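Local coordinates for protein glycosyl hydrolase family 88 (Pedobacter heparinus, PDB 3WIW) that probably removes the unsaturated glucuronic acid from the ends of heparin fragments, as an unsaturated glucuronyl hydrolase built on an alpha6/alpha6-barrel, at residues 344-349 with 354-359; 338-343 with 379-384; 44-49 with 76-81; 58-61 with 65-68. All coordinates share one frame; numbering follows the deposited sequence.

Contact 1. Residues 344-349 with 354-359; sequences EYLAKP and FFILKH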
loop_
_atom_site.group_PDB
_atom_site.type_symbol
_atom_site.label_atom_id
_atom_site.label_comp_id
_atom_site.label_asym_id
_atom_site.label_seq_id
_atom_site.Cartn_x
_atom_site.Cartn_y
_atom_site.Cartn_z
ATOM N N GLU A 344 -14.306 -1.249 16.909
ATOM C CA GLU A 344 -13.120 -0.511 17.308
ATOM C C GLU A 344 -12.425 0.130 16.111
ATOM O O GLU A 344 -11.898 1.238 16.233
ATOM C CB GLU A 344 -12.150 -1.471 17.984
ATOM C CG GLU A 344 -10.890 -0.811 18.513
ATOM C CD GLU A 344 -9.944 -1.813 19.176
ATOM O OE1 GLU A 344 -10.228 -3.036 19.159
ATOM O OE2 GLU A 344 -8.901 -1.384 19.710
ATOM N N TYR A 345 -12.427 -0.552 14.955
ATOM C CA TYR A 345 -11.702 -0.092 13.762
ATOM C C TYR A 345 -12.551 0.362 12.580
ATOM O O TYR A 345 -12.106 1.175 11.774
ATOM C CB TYR A 345 -10.681 -1.145 13.304
ATOM C CG TYR A 345 -9.485 -1.193 14.212
ATOM C CD1 TYR A 345 -8.400 -0.352 14.008
ATOM C CD2 TYR A 345 -9.454 -2.044 15.299
ATOM C CE1 TYR A 345 -7.298 -0.371 14.843
ATOM C CE2 TYR A 345 -8.347 -2.078 16.155
ATOM C CZ TYR A 345 -7.286 -1.220 15.931
ATOM O OH TYR A 345 -6.186 -1.211 16.755
ATOM N N LEU A 346 -13.764 -0.165 12.472
ATOM C CA LEU A 346 -14.594 0.110 11.307
ATOM C C LEU A 346 -15.587 1.218 11.628
ATOM O O LEU A 346 -16.424 1.078 12.534
ATOM C CB LEU A 346 -15.344 -1.157 10.878
ATOM C CG LEU A 346 -16.255 -1.020 9.664
ATOM C CD1 LEU A 346 -15.402 -0.910 8.404
ATOM C CD2 LEU A 346 -17.182 -2.181 9.545
ATOM N N ALA A 347 -15.497 2.328 10.905
ATOM C CA ALA A 347 -16.424 3.446 11.113
ATOM C C ALA A 347 -17.883 3.045 10.929
ATOM O O ALA A 347 -18.215 2.215 10.075
ATOM C CB ALA A 347 -16.094 4.546 10.130
ATOM N N LYS A 348 -18.770 3.666 11.698
ATOM C CA LYS A 348 -20.198 3.491 11.457
ATOM C C LYS A 348 -20.604 4.291 10.233
ATOM O O LYS A 348 -20.007 5.331 9.950
ATOM C CB LYS A 348 -20.984 3.983 12.660
ATOM C CG LYS A 348 -20.709 3.142 13.854
ATOM C CD LYS A 348 -21.327 3.715 15.133
ATOM C CE LYS A 348 -20.864 2.939 16.358
ATOM N NZ LYS A 348 -19.398 3.086 16.655
ATOM N N PRO A 349 -21.635 3.829 9.513
ATOM C CA PRO A 349 -22.089 4.553 8.320
ATOM C C PRO A 349 -22.357 6.010 8.628
ATOM O O PRO A 349 -23.037 6.335 9.601
ATOM C CB PRO A 349 -23.400 3.857 7.967
ATOM C CG PRO A 349 -23.237 2.476 8.484
ATOM C CD PRO A 349 -22.390 2.582 9.724
ATOM N N PHE A 354 -16.510 9.872 6.435
ATOM C CA PHE A 354 -16.742 8.888 5.378
ATOM C C PHE A 354 -15.542 7.996 5.052
ATOM O O PHE A 354 -15.591 7.221 4.086
ATOM C CB PHE A 354 -17.304 9.531 4.100
ATOM C CG PHE A 354 -18.491 10.420 4.342
ATOM C CD1 PHE A 354 -19.578 9.978 5.097
ATOM C CD2 PHE A 354 -18.521 11.717 3.831
ATOM C CE1 PHE A 354 -20.664 10.817 5.318
ATOM C CE2 PHE A 354 -19.605 12.551 4.045
ATOM C CZ PHE A 354 -20.671 12.099 4.793
ATOM N N PHE A 355 -14.479 8.073 5.852
ATOM C CA PHE A 355 -13.438 7.065 5.764
ATOM C C PHE A 355 -13.944 5.744 6.329
ATOM O O PHE A 355 -14.806 5.718 7.208
ATOM C CB PHE A 355 -12.196 7.485 6.530
ATOM C CG PHE A 355 -11.459 8.634 5.914
ATOM C CD1 PHE A 355 -10.555 8.420 4.882
ATOM C CD2 PHE A 355 -11.658 9.935 6.360
ATOM C CE1 PHE A 355 -9.844 9.484 4.303
ATOM C CE2 PHE A 355 -10.958 10.999 5.802
ATOM C CZ PHE A 355 -10.047 10.782 4.766
ATOM N N ILE A 356 -13.366 4.650 5.870
ATOM C CA ILE A 356 -13.844 3.320 6.237
ATOM C C ILE A 356 -13.243 2.835 7.573
ATOM O O ILE A 356 -13.971 2.397 8.443
ATOM C CB ILE A 356 -13.552 2.323 5.107
ATOM C CG1 ILE A 356 -14.318 2.735 3.827
ATOM C CG2 ILE A 356 -13.917 0.910 5.527
ATOM C CD1 ILE A 356 -13.905 2.013 2.564
ATOM N N LEU A 357 -11.923 2.920 7.735
ATOM C CA LEU A 357 -11.240 2.500 8.958
ATOM C C LEU A 357 -10.781 3.678 9.808
ATOM O O LEU A 357 -10.643 4.812 9.327
ATOM C CB LEU A 357 -10.012 1.668 8.617
ATOM C CG LEU A 357 -10.243 0.317 7.951
ATOM C CD1 LEU A 357 -8.901 -0.399 7.783
ATOM C CD2 LEU A 357 -11.205 -0.536 8.749
ATOM N N LYS A 358 -10.542 3.379 11.081
ATOM C CA LYS A 358 -9.961 4.324 12.034
ATOM C C LYS A 358 -8.549 3.887 12.440
ATOM O O LYS A 358 -8.100 2.786 12.095
ATOM C CB LYS A 358 -10.844 4.366 13.275
ATOM C CG LYS A 358 -12.241 4.895 12.979
ATOM C CD LYS A 358 -13.177 4.779 14.195
ATOM C CE LYS A 358 -13.612 3.339 14.482
ATOM N NZ LYS A 358 -14.327 3.241 15.801
ATOM N N HIS A 359 -7.831 4.755 13.154
ATOM C CA HIS A 359 -6.626 4.334 13.913
ATOM C C HIS A 359 -5.385 3.972 13.090
ATOM O O HIS A 359 -4.743 2.954 13.372
ATOM C CB HIS A 359 -6.924 3.191 14.898
ATOM C CG HIS A 359 -8.108 3.431 15.779
ATOM N ND1 HIS A 359 -8.249 4.557 16.564
ATOM C CD2 HIS A 359 -9.201 2.668 16.015
ATOM C CE1 HIS A 359 -9.378 4.471 17.250
ATOM N NE2 HIS A 359 -9.987 3.344 16.909
HETATM O O HOH W 1 -17.349 2.222 14.927
HETATM O O HOH W 2 -16.716 2.367 7.580
#

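Contact 2. Residues 338-343 with 379-384; sequences KTLSSD and YYYLEA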
loop_
_atom_site.group_PDB
_atom_site.type_symbol
_atom_site.label_atom_id
_atom_site.label_comp_id
_atom_site.label_asym_id
_atom_site.label_seq_id
_atom_site.Cartn_x
_atom_site.Cartn_y
_atom_site.Cartn_z
ATOM N N LYS A 338 -10.966 -9.561 10.841
ATOM C CA LYS A 338 -12.033 -9.543 11.823
ATOM C C LYS A 338 -11.848 -8.391 12.810
ATOM O O LYS A 338 -12.821 -7.737 13.172
ATOM C CB LYS A 338 -12.134 -10.885 12.522
ATOM C CG LYS A 338 -12.780 -11.929 11.633
ATOM C CD LYS A 338 -12.704 -13.325 12.229
ATOM C CE LYS A 338 -13.512 -14.296 11.394
ATOM N NZ LYS A 338 -13.497 -15.667 11.954
ATOM N N THR A 339 -10.616 -8.123 13.239
ATOM C CA THR A 339 -10.353 -6.976 14.115
ATOM C C THR A 339 -10.615 -5.637 13.415
ATOM O O THR A 339 -11.265 -4.738 13.979
ATOM C CB THR A 339 -8.916 -7.014 14.690
ATOM O OG1 THR A 339 -8.733 -8.213 15.455
ATOM C CG2 THR A 339 -8.661 -5.810 15.604
ATOM N N LEU A 340 -10.112 -5.495 12.192
ATOM C CA LEU A 340 -10.322 -4.266 11.437
ATOM C C LEU A 340 -11.791 -4.000 11.145
ATOM O O LEU A 340 -12.183 -2.845 10.989
ATOM C CB LEU A 340 -9.522 -4.270 10.130
ATOM C CG LEU A 340 -8.011 -4.132 10.307
ATOM C CD1 LEU A 340 -7.412 -4.131 8.916
ATOM C CD2 LEU A 340 -7.598 -2.841 11.034
ATOM N N SER A 341 -12.596 -5.065 11.085
ATOM C CA SER A 341 -14.017 -4.967 10.768
ATOM C C SER A 341 -14.902 -4.793 12.001
ATOM O O SER A 341 -16.123 -4.653 11.872
ATOM C CB SER A 341 -14.478 -6.201 9.987
ATOM O OG SER A 341 -13.714 -6.371 8.810
ATOM N N SER A 342 -14.294 -4.821 13.187
ATOM C CA SER A 342 -15.019 -4.655 14.441
ATOM C C SER A 342 -15.316 -3.173 14.700
ATOM O O SER A 342 -14.759 -2.291 14.063
ATOM C CB SER A 342 -14.209 -5.255 15.599
ATOM O OG SER A 342 -13.114 -4.444 15.956
ATOM N N ASP A 343 -16.177 -2.904 15.673
ATOM C CA ASP A 343 -16.546 -1.541 16.031
ATOM C C ASP A 343 -15.350 -0.658 16.335
ATOM O O ASP A 343 -15.374 0.527 16.050
ATOM C CB ASP A 343 -17.457 -1.589 17.280
ATOM C CG ASP A 343 -17.768 -0.201 17.861
ATOM O OD1 ASP A 343 -17.011 0.315 18.730
ATOM O OD2 ASP A 343 -18.777 0.394 17.429
ATOM N N TYR A 379 -7.840 1.678 1.227
ATOM C CA TYR A 379 -7.550 1.042 -0.034
ATOM C C TYR A 379 -7.085 -0.392 0.196
ATOM O O TYR A 379 -7.643 -1.343 -0.387
ATOM C CB TYR A 379 -6.473 1.861 -0.727
ATOM C CG TYR A 379 -5.993 1.247 -2.016
ATOM C CD1 TYR A 379 -6.659 1.478 -3.238
ATOM C CD2 TYR A 379 -4.840 0.434 -2.041
ATOM C CE1 TYR A 379 -6.185 0.930 -4.430
ATOM C CE2 TYR A 379 -4.369 -0.126 -3.236
ATOM C CZ TYR A 379 -5.046 0.135 -4.421
ATOM O OH TYR A 379 -4.609 -0.369 -5.613
ATOM N N TYR A 380 -6.088 -0.577 1.066
ATOM C CA TYR A 380 -5.562 -1.926 1.292
ATOM C C TYR A 380 -6.533 -2.808 2.069
ATOM O O TYR A 380 -6.555 -4.020 1.872
ATOM C CB TYR A 380 -4.134 -1.922 1.890
ATOM C CG TYR A 380 -3.147 -1.388 0.873
ATOM C CD1 TYR A 380 -2.793 -2.133 -0.264
ATOM C CD2 TYR A 380 -2.639 -0.095 1.001
ATOM C CE1 TYR A 380 -1.921 -1.625 -1.236
ATOM C CE2 TYR A 380 -1.770 0.429 0.040
ATOM C CZ TYR A 380 -1.423 -0.342 -1.083
ATOM O OH TYR A 380 -0.608 0.206 -2.024
ATOM N N TYR A 381 -7.379 -2.205 2.904
ATOM C CA TYR A 381 -8.425 -2.965 3.559
ATOM C C TYR A 381 -9.436 -3.527 2.563
ATOM O O TYR A 381 -9.747 -4.720 2.593
ATOM C CB TYR A 381 -9.123 -2.082 4.591
ATOM C CG TYR A 381 -10.341 -2.689 5.237
ATOM C CD1 TYR A 381 -10.232 -3.790 6.087
ATOM C CD2 TYR A 381 -11.594 -2.144 5.024
ATOM C CE1 TYR A 381 -11.371 -4.337 6.728
ATOM C CE2 TYR A 381 -12.730 -2.666 5.646
ATOM C CZ TYR A 381 -12.609 -3.763 6.491
ATOM O OH TYR A 381 -13.737 -4.273 7.095
ATOM N N LEU A 382 -9.927 -2.697 1.639
ATOM C CA LEU A 382 -10.852 -3.242 0.646
ATOM C C LEU A 382 -10.146 -4.239 -0.277
ATOM O O LEU A 382 -10.756 -5.238 -0.694
ATOM C CB LEU A 382 -11.571 -2.153 -0.160
ATOM C CG LEU A 382 -12.517 -1.260 0.648
ATOM C CD1 LEU A 382 -13.413 -0.506 -0.310
ATOM C CD2 LEU A 382 -13.364 -2.059 1.647
ATOM N N GLU A 383 -8.871 -4.015 -0.587
ATOM C CA GLU A 383 -8.134 -4.987 -1.397
ATOM C C GLU A 383 -8.107 -6.333 -0.682
ATOM O O GLU A 383 -8.356 -7.386 -1.287
ATOM C CB GLU A 383 -6.726 -4.492 -1.638
ATOM C CG GLU A 383 -5.969 -5.335 -2.643
ATOM C CD GLU A 383 -4.585 -4.794 -2.810
ATOM O OE1 GLU A 383 -4.386 -3.983 -3.730
ATOM O OE2 GLU A 383 -3.690 -5.133 -1.999
ATOM N N ALA A 384 -7.861 -6.297 0.631
ATOM C CA ALA A 384 -7.843 -7.521 1.425
ATOM C C ALA A 384 -9.221 -8.209 1.467
ATOM O O ALA A 384 -9.320 -9.440 1.346
ATOM C CB ALA A 384 -7.326 -7.222 2.841
#

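Contact 3. Residues 44-49 with 76-81; sequences TRAAQT and GFFPGT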
loop_
_atom_site.group_PDB
_atom_site.type_symbol
_atom_site.label_atom_id
_atom_site.label_comp_id
_atom_site.label_asym_id
_atom_site.label_seq_id
_atom_site.Cartn_x
_atom_site.Cartn_y
_atom_site.Cartn_z
ATOM N N THR A 44 -19.962 5.865 -1.100
ATOM C CA THR A 44 -21.023 6.588 -1.789
ATOM C C THR A 44 -21.103 8.026 -1.276
ATOM O O THR A 44 -21.136 8.981 -2.063
ATOM C CB THR A 44 -22.376 5.886 -1.609
ATOM O OG1 THR A 44 -22.289 4.566 -2.153
ATOM C CG2 THR A 44 -23.516 6.655 -2.282
ATOM N N ARG A 45 -21.092 8.182 0.043
ATOM C CA ARG A 45 -21.156 9.506 0.640
ATOM C C ARG A 45 -19.872 10.301 0.366
ATOM O O ARG A 45 -19.935 11.502 0.095
ATOM C CB ARG A 45 -21.368 9.392 2.152
ATOM C CG ARG A 45 -22.664 8.714 2.592
ATOM C CD ARG A 45 -23.893 9.524 2.268
ATOM N NE ARG A 45 -23.908 10.897 2.791
ATOM C CZ ARG A 45 -24.255 11.270 4.026
ATOM N NH1 ARG A 45 -24.589 10.385 4.963
ATOM N NH2 ARG A 45 -24.254 12.560 4.339
ATOM N N ALA A 46 -18.710 9.653 0.470
ATOM C CA ALA A 46 -17.447 10.335 0.187
ATOM C C ALA A 46 -17.425 10.908 -1.234
ATOM O O ALA A 46 -17.047 12.067 -1.450
ATOM C CB ALA A 46 -16.281 9.392 0.391
ATOM N N ALA A 47 -17.830 10.098 -2.208
ATOM C CA ALA A 47 -17.768 10.536 -3.608
ATOM C C ALA A 47 -18.768 11.669 -3.904
ATOM O O ALA A 47 -18.563 12.455 -4.815
ATOM C CB ALA A 47 -17.980 9.355 -4.534
ATOM N N GLN A 48 -19.854 11.736 -3.129
ATOM C CA GLN A 48 -20.851 12.807 -3.217
ATOM C C GLN A 48 -20.334 14.091 -2.574
ATOM O O GLN A 48 -20.741 15.191 -2.939
ATOM C CB GLN A 48 -22.138 12.384 -2.499
ATOM C CG GLN A 48 -22.942 11.314 -3.243
ATOM C CD GLN A 48 -24.014 10.646 -2.396
ATOM O OE1 GLN A 48 -24.073 10.812 -1.169
ATOM N NE2 GLN A 48 -24.860 9.868 -3.050
ATOM N N THR A 49 -19.441 13.942 -1.605
ATOM C CA THR A 49 -19.009 15.062 -0.775
ATOM C C THR A 49 -17.708 15.736 -1.258
ATOM O O THR A 49 -17.632 16.973 -1.356
ATOM C CB THR A 49 -18.851 14.578 0.683
ATOM O OG1 THR A 49 -20.118 14.111 1.160
ATOM C CG2 THR A 49 -18.386 15.688 1.590
ATOM N N GLY A 76 -3.878 9.059 -5.260
ATOM C CA GLY A 76 -4.464 7.982 -6.036
ATOM C C GLY A 76 -5.264 6.976 -5.239
ATOM O O GLY A 76 -6.011 6.192 -5.845
ATOM N N PHE A 77 -5.124 6.945 -3.906
ATOM C CA PHE A 77 -5.772 5.896 -3.128
ATOM C C PHE A 77 -7.297 5.959 -3.138
ATOM O O PHE A 77 -7.938 4.937 -3.307
ATOM C CB PHE A 77 -5.260 5.866 -1.686
ATOM C CG PHE A 77 -3.830 5.405 -1.585
ATOM C CD1 PHE A 77 -3.480 4.091 -1.930
ATOM C CD2 PHE A 77 -2.837 6.273 -1.145
ATOM C CE1 PHE A 77 -2.170 3.633 -1.809
ATOM C CE2 PHE A 77 -1.511 5.837 -1.035
ATOM C CZ PHE A 77 -1.171 4.517 -1.382
ATOM N N PHE A 78 -7.891 7.139 -2.962
ATOM C CA PHE A 78 -9.353 7.246 -2.933
ATOM C C PHE A 78 -10.015 6.748 -4.238
ATOM O O PHE A 78 -10.902 5.899 -4.167
ATOM C CB PHE A 78 -9.801 8.645 -2.571
ATOM C CG PHE A 78 -11.288 8.793 -2.508
ATOM C CD1 PHE A 78 -12.030 8.127 -1.530
ATOM C CD2 PHE A 78 -11.950 9.591 -3.422
ATOM C CE1 PHE A 78 -13.403 8.265 -1.470
ATOM C CE2 PHE A 78 -13.325 9.741 -3.377
ATOM C CZ PHE A 78 -14.064 9.080 -2.397
ATOM N N PRO A 79 -9.555 7.205 -5.430
ATOM C CA PRO A 79 -10.172 6.604 -6.624
ATOM C C PRO A 79 -9.942 5.085 -6.689
ATOM O O PRO A 79 -10.838 4.352 -7.095
ATOM C CB PRO A 79 -9.523 7.341 -7.798
ATOM C CG PRO A 79 -8.404 8.153 -7.224
ATOM C CD PRO A 79 -8.682 8.344 -5.750
ATOM N N GLY A 80 -8.782 4.604 -6.257
ATOM C CA GLY A 80 -8.551 3.173 -6.201
ATOM C C GLY A 80 -9.541 2.456 -5.306
ATOM O O GLY A 80 -10.041 1.376 -5.642
ATOM N N THR A 81 -9.834 3.055 -4.160
ATOM C CA THR A 81 -10.785 2.483 -3.203
ATOM C C THR A 81 -12.186 2.425 -3.809
ATOM O O THR A 81 -12.928 1.445 -3.608
ATOM C CB THR A 81 -10.760 3.263 -1.880
ATOM O OG1 THR A 81 -9.397 3.339 -1.447
ATOM C CG2 THR A 81 -11.585 2.557 -0.809
#

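Contact 4. Residues 58-61 with 65-68; sequences SVNP and VRLA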
loop_
_atom_site.group_PDB
_atom_site.type_symbol
_atom_site.label_atom_id
_atom_site.label_comp_id
_atom_site.label_asym_id
_atom_site.label_seq_id
_atom_site.Cartn_x
_atom_site.Cartn_y
_atom_site.Cartn_z
ATOM N N SER A 58 -6.941 12.329 5.265
ATOM C CA SER A 58 -6.948 11.993 6.679
ATOM C C SER A 58 -7.812 13.009 7.411
ATOM O O SER A 58 -8.342 13.944 6.799
ATOM C CB SER A 58 -5.528 11.958 7.262
ATOM O OG SER A 58 -4.879 13.212 7.111
ATOM N N VAL A 59 -7.966 12.832 8.723
ATOM C CA VAL A 59 -8.756 13.756 9.518
ATOM C C VAL A 59 -7.823 14.491 10.479
ATOM O O VAL A 59 -7.092 13.870 11.249
ATOM C CB VAL A 59 -9.874 13.014 10.260
ATOM C CG1 VAL A 59 -10.655 13.977 11.176
ATOM C CG2 VAL A 59 -10.822 12.354 9.264
ATOM N N ASN A 60 -7.829 15.817 10.399
ATOM C CA ASN A 60 -7.004 16.665 11.255
ATOM C C ASN A 60 -7.454 16.615 12.707
ATOM O O ASN A 60 -8.608 16.265 12.977
ATOM C CB ASN A 60 -7.114 18.101 10.760
ATOM C CG ASN A 60 -6.519 18.277 9.379
ATOM O OD1 ASN A 60 -5.458 17.711 9.068
ATOM N ND2 ASN A 60 -7.205 19.035 8.526
ATOM N N PRO A 61 -6.557 16.969 13.653
ATOM C CA PRO A 61 -6.915 17.015 15.076
ATOM C C PRO A 61 -8.185 17.822 15.349
ATOM O O PRO A 61 -8.922 17.463 16.262
ATOM C CB PRO A 61 -5.695 17.690 15.716
ATOM C CG PRO A 61 -4.551 17.260 14.833
ATOM C CD PRO A 61 -5.113 17.205 13.439
ATOM N N VAL A 65 -11.085 17.739 7.300
ATOM C CA VAL A 65 -10.466 16.737 6.443
ATOM C C VAL A 65 -9.254 17.309 5.713
ATOM O O VAL A 65 -9.333 18.381 5.092
ATOM C CB VAL A 65 -11.470 16.191 5.423
ATOM C CG1 VAL A 65 -10.795 15.172 4.522
ATOM C CG2 VAL A 65 -12.655 15.566 6.132
ATOM N N ARG A 66 -8.123 16.623 5.827
ATOM C CA ARG A 66 -6.944 16.943 5.022
ATOM C C ARG A 66 -7.146 16.362 3.641
ATOM O O ARG A 66 -7.455 15.178 3.502
ATOM C CB ARG A 66 -5.679 16.362 5.645
ATOM C CG ARG A 66 -4.443 16.595 4.813
ATOM C CD ARG A 66 -3.185 16.160 5.540
ATOM N NE ARG A 66 -2.019 16.292 4.673
ATOM C CZ ARG A 66 -0.769 16.090 5.066
ATOM N NH1 ARG A 66 0.226 16.228 4.205
ATOM N NH2 ARG A 66 -0.517 15.774 6.325
ATOM N N LEU A 67 -6.968 17.198 2.622
ATOM C CA LEU A 67 -7.175 16.804 1.230
ATOM C C LEU A 67 -5.846 16.600 0.494
ATOM O O LEU A 67 -4.831 17.231 0.830
ATOM C CB LEU A 67 -8.029 17.854 0.486
ATOM C CG LEU A 67 -9.391 18.159 1.115
ATOM C CD1 LEU A 67 -10.059 19.322 0.421
ATOM C CD2 LEU A 67 -10.264 16.910 1.067
ATOM N N ALA A 68 -5.871 15.726 -0.511
ATOM C CA ALA A 68 -4.695 15.347 -1.284
ATOM C C ALA A 68 -4.884 15.807 -2.734
ATOM O O ALA A 68 -5.563 15.146 -3.520
ATOM C CB ALA A 68 -4.510 13.847 -1.238
#

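Contact 1. Residues 344-349 with 354-359
Tyr345 O receives the backbone N-H of Lys358 at 2.8 Å, and the CA of Leu357 closes on the same oxygen as a C-H...O contact. Two residues further along, Ala347 N gives its hydrogen to Ile356 O at 2.9 Å, and the methyl of Ala347 rests against Phe355 O. Beneath these bonds the packing is close: CD1 of Leu346 lies 3.7 Å from CG2 of Ile356, the two side chains running side by side, while CD2 of Leu357 sits by Tyr345 O. The two chains run nearly antiparallel and share a single beta bridge, Leu346 with Leu357, inside the long loop that follows helix 327-340 of the alpha6/alpha6-barrel. At one end His359 turns the edge of its imidazole to the face of Tyr345 in an offset edge-to-face pair, centroids 5.1 Å apart and planes at 84°; Asp371 hydrogen-bonds ND1 on its far side. With an alanine here the imidazole is lost, which would probably take away the ring packed against that face of Tyr345 and leave Asp371 without this partner. The other side is wetter and looser. Bent at its third torsion (-73°), the Lys358 chain swings NZ back to Glu344 O in a weak 3.2 Å bond, its stronger partner being Asp343 O. One water links Leu346 O with Lys348 NZ and, weakly, Lys358 NZ, while another donates to both Ala347 O and Ile356 O.

Contact 2. Residues 338-343 with 379-384
The hydroxyl of Tyr381 donates to Ser341 OG at 2.7 Å, tying the C-terminal end of helix 327-340 to helix 375-392, two helices of the alpha6/alpha6-barrel. The serine oxygen lies at the edge of the phenol, near the ring plane. Just beside it, CB of Leu340 meets CE1 of Tyr381 at 3.9 Å and Leu340 CD1 reaches CD1 of Tyr381; the two side chains run antiparallel alongside one another. Tyr381 can span the distance because its CG stands anti to the backbone N (chi1 173°), carrying the ring out from the helix across a separation of 8.2 Å between the CA atoms of Leu340 and Tyr381. A phenylalanine in its place keeps the ring against Leu340 but drops the hydroxyl, and would probably leave Ser341 OG without this donor and the two helices without this polar tie. In the next shell, Ser341 OG also bonds Leu337 O, one turn back, which helps to fix its direction. Ser35 of helix 30-49 touches both Ser341 and Tyr381, and Leu357 packs on the phenol as well. Ala306 and Ala310 of helix 306-322 touch Leu340. Next to the serine, Thr339 O accepts twice: Ser342 N reaches it at 3.1 Å, and Ser342 OG at 2.7 Å, in the carbonyl plane and on a lone pair.

Contact 3. Residues 44-49 with 76-81
Helix 30-49 and helix 77-89 come nearest in these segments at Ala47 and Phe78, whose CA atoms are 9.1 Å apart, a gap bridged by one aromatic side chain. The CG of Phe78 is anti to its own backbone nitrogen (chi1 -179°), which carries the ring out toward the other helix, where it makes contact with its far end. There the CB of Ala46 lies 3.6 Å from Phe78 CZ and equally close to CE1, approaching obliquely. The backbone N of Ala47 lies at the ring edge, near its plane, 3.9 Å from CZ, while the Ala47 methyl is a more distant neighbour. Phe101 of helix 92-103 meets Phe78 edge-to-face and also touches Ala47, and Asn55 and Pro56 of strand 55-59 pack on the phenyl, so that the phenyl is enclosed by helices 30-49 and 92-103 and strand 55-59. Phe354 presses on Ala46 from the loop after helix 327-340. Away from the ring, Thr81 folds its OG1 back to Phe77 O at 2.9 Å, above the carbonyl plane rather than on a lone pair, while Thr81 N reaches the same oxygen at 2.8 Å; the hydroxyl is thus satisfied within its own helix. No hydrogen bond crosses between the segments. Their cohesion rests on van der Waals contact between the end of one phenyl and the methyl of Ala46, with the backbone of Ala47 beside it, which implies a join governed by shape and burial, with little directional preference.

Contact 4. Residues 58-61 with 65-68
Ser58 O is met by three groups of the opposing strand: Arg66 N donates to it at 2.9 Å, the CA of Val65 adds a C-H...O contact at 3.5 Å, and the CG1 methyl of Val65 lies just beyond. The return bond, from Ser58 N to Arg66 O, is weak at 3.4 Å. Together they make Ser58 and Arg66 an antiparallel hydrogen-bonded pair, with Val59 and Val65 as the adjoining non-hydrogen-bonded pair, in a two-stranded beta hairpin. On the face that carries Ser58 and Arg66, the serine OG sits 3.6 Å from Arg66 CB and nearly as close to CD, alongside the arginine chain, which is fully extended (chi1 177°, with CG anti to the backbone N). Asn60 crosses this chain at about a right angle, OD1 3.7 Å from Arg66 CB, while its ND2 is bound by Thr64 OG1 in the turn. Glu369 OE2 accepts from Ser58 OG and forms a long, weak ion pair with Arg66 NH2, so one carboxylate probably offsets charge on this face. The Arg66 side chain is about 11 Å from that of Asp116, the predicted nucleophile, and about 7 Å from a bound HEPES molecule. Strand 55-59 follows helix 30-49, strand 65-68 leads on to helix 77-89, and the loop before helix 375-392 packs on the first strand through Thr372 and Pro373.

Overall arrangement
Along the chain the four contacts form two nested pairs. Contact 4, the hairpin 55-68, lies inside the loop closed by contact 3 between helices 30-49 and 77-89; contact 1 lies inside the loop closed by contact 2 between helices 327-340 and 375-392. The centres of contacts 1 and 2 are about 9 Å apart, and the salt bridge of Lys348 with Asp343 joins them. The centre of contact 1 is about 14 Å from those of contacts 3 and 4, yet it reaches each: Phe354 packs on helix 30-49, Phe355 on Ser58 and Val59. Thr81 meets Tyr379 and Leu382, linking contacts 2 and 3. Early and late parts of the barrel are thereby packed together.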